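Local atomic coordinates of uncharacterized protein (PDB entry 5T11), a protein that assembles into a dodecamer of the periplasmic lipoprotein PelC, which probably guides export of the Pel polysaccharide across the outer membrane. Residues Lys151-Ser154 with Pro155-Ala158. The protein carries 1 engineered substitution. Numbering follows the deposited sequence.
Sequences KVLS and PLQA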
ATOM      1  N   LYS B 151      22.379  -7.472 -36.555  1.00 48.06           N
ATOM      2  CA  LYS B 151      23.680  -8.138 -36.466  1.00 47.08           C
ATOM      3  C   LYS B 151      23.517  -9.657 -36.549  1.00 44.90           C
ATOM      4  O   LYS B 151      24.187 -10.328 -37.349  1.00 41.71           O
ATOM      5  CB  LYS B 151      24.376  -7.719 -35.159  1.00 49.04           C
ATOM      6  CG  LYS B 151      25.788  -8.250 -34.948  1.00 52.94           C
ATOM      7  CD  LYS B 151      26.758  -7.655 -35.967  1.00 69.25           C
ATOM      8  CE  LYS B 151      28.207  -8.068 -35.709  1.00 74.83           C
ATOM      9  NZ  LYS B 151      29.059  -7.758 -36.889  1.00 76.06           N
ATOM     10  N   VAL B 152      22.598 -10.211 -35.747  1.00 39.69           N
ATOM     11  CA  VAL B 152      22.423 -11.659 -35.657  1.00 36.70           C
ATOM     12  C   VAL B 152      22.035 -12.252 -37.012  1.00 41.72           C
ATOM     13  O   VAL B 152      22.509 -13.332 -37.391  1.00 43.24           O
ATOM     14  CB  VAL B 152      21.377 -11.998 -34.576  1.00 41.12           C
ATOM     15  CG1 VAL B 152      20.935 -13.451 -34.695  1.00 47.32           C
ATOM     16  CG2 VAL B 152      21.929 -11.708 -33.170  1.00 39.31           C
ATOM     17  N   LEU B 153      21.158 -11.577 -37.748  1.00 37.12           N
ATOM     18  CA  LEU B 153      20.659 -12.082 -39.023  1.00 43.06           C
ATOM     19  C   LEU B 153      21.507 -11.650 -40.214  1.00 46.07           C
ATOM     20  O   LEU B 153      21.152 -11.956 -41.363  1.00 46.76           O
ATOM     21  CB  LEU B 153      19.206 -11.637 -39.238  1.00 41.16           C
ATOM     22  CG  LEU B 153      18.174 -12.132 -38.210  1.00 38.25           C
ATOM     23  CD1 LEU B 153      16.755 -11.701 -38.608  1.00 39.28           C
ATOM     24  CD2 LEU B 153      18.247 -13.654 -38.023  1.00 38.95           C
ATOM     25  N   SER B 154      22.623 -10.961 -39.974  1.00 47.11           N
ATOM     26  CA  SER B 154      23.464 -10.523 -41.084  1.00 49.53           C
ATOM     27  C   SER B 154      23.961 -11.652 -41.995  1.00 50.45           C
ATOM     28  O   SER B 154      24.125 -11.388 -43.199  1.00 56.18           O
ATOM     29  CB  SER B 154      24.657  -9.712 -40.555  1.00 52.03           C
ATOM     30  OG  SER B 154      25.577 -10.539 -39.869  1.00 61.92           O
ATOM     31  N   PRO B 155      24.222 -12.884 -41.528  1.00 49.75           N
ATOM     32  CA  PRO B 155      24.617 -13.936 -42.486  1.00 51.21           C
ATOM     33  C   PRO B 155      23.500 -14.363 -43.439  1.00 53.39           C
ATOM     34  O   PRO B 155      23.788 -15.078 -44.407  1.00 48.73           O
ATOM     35  CB  PRO B 155      25.051 -15.099 -41.583  1.00 51.51           C
ATOM     36  CG  PRO B 155      25.330 -14.465 -40.222  1.00 48.55           C
ATOM     37  CD  PRO B 155      24.339 -13.355 -40.130  1.00 45.64           C
ATOM     38  N   LEU B 156      22.250 -13.962 -43.213  1.00 47.77           N
ATOM     39  CA  LEU B 156      21.168 -14.296 -44.134  1.00 52.29           C
ATOM     40  C   LEU B 156      20.940 -13.235 -45.208  1.00 55.26           C
ATOM     41  O   LEU B 156      19.952 -13.318 -45.946  1.00 53.24           O
ATOM     42  CB  LEU B 156      19.867 -14.530 -43.371  1.00 46.59           C
ATOM     43  CG  LEU B 156      19.939 -15.565 -42.243  1.00 47.87           C
ATOM     44  CD1 LEU B 156      18.558 -15.786 -41.645  1.00 38.32           C
ATOM     45  CD2 LEU B 156      20.526 -16.873 -42.743  1.00 50.94           C
ATOM     46  N   GLN B 157      21.827 -12.250 -45.320  1.00 53.94           N
ATOM     47  CA  GLN B 157      21.730 -11.303 -46.423  1.00 56.49           C
ATOM     48  C   GLN B 157      21.902 -12.013 -47.764  1.00 61.77           C
ATOM     49  O   GLN B 157      22.586 -13.037 -47.875  1.00 54.06           O
ATOM     50  CB  GLN B 157      22.778 -10.203 -46.268  1.00 59.47           C
ATOM     51  CG  GLN B 157      22.557  -9.332 -45.050  1.00 59.88           C
ATOM     52  CD  GLN B 157      23.745  -8.429 -44.745  1.00 72.74           C
ATOM     53  OE1 GLN B 157      24.737  -8.412 -45.480  1.00 75.49           O
ATOM     54  NE2 GLN B 157      23.646  -7.669 -43.649  1.00 76.08           N
ATOM     55  N   ALA B 158      21.250 -11.473 -48.787  1.00 65.27           N
ATOM     56  CA  ALA B 158      21.375 -12.040 -50.120  1.00 72.91           C
ATOM     57  C   ALA B 158      22.795 -11.829 -50.622  1.00 81.66           C
ATOM     58  O   ALA B 158      23.330 -10.719 -50.545  1.00 77.36           O
ATOM     59  CB  ALA B 158      20.373 -11.401 -51.077  1.00 69.62           C
TER
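Gln157 folds its side chain back over the carbonyl of Ser154. CB lies against Ser154 O. CG, set anti to its own carbonyl carbon (chi1 -65°), comes closer to that same oxygen, at 3.2 Å. Beyond CG the chain is extended; CD passes Ser154 O at 3.4 Å. OE1 lies 3.8 Å from Ser154 O, a contact between two acceptors and not a hydrogen bond, while NE2 ends 3.8 Å from Ser154 CB in van der Waals contact. Meanwhile the backbone N of Gln157 donates to Ser154 O, and Leu156 N reaches Leu153 O at 2.9 Å. These two i to i+3 bonds make a short 3-10 turn, which carries the chain on from the end of helix 141-152. Pro155 has no N-H to give, and its CD packs 3.3 Å from Val152 O, a carbonyl that instead takes a hydrogen bond from Gln9 of strand 5-9. Ser154 OG turns back to Lys151 O at 2.9 Å, in the carbonyl plane, and Ser154 N shares that acceptor. On the buried side, Leu153 CD2 meets Leu156 CD1 at 4.2 Å; both leucines pack on Trp127 of the sheet, with Ala43 and Leu47 of helix 35-49 beside them.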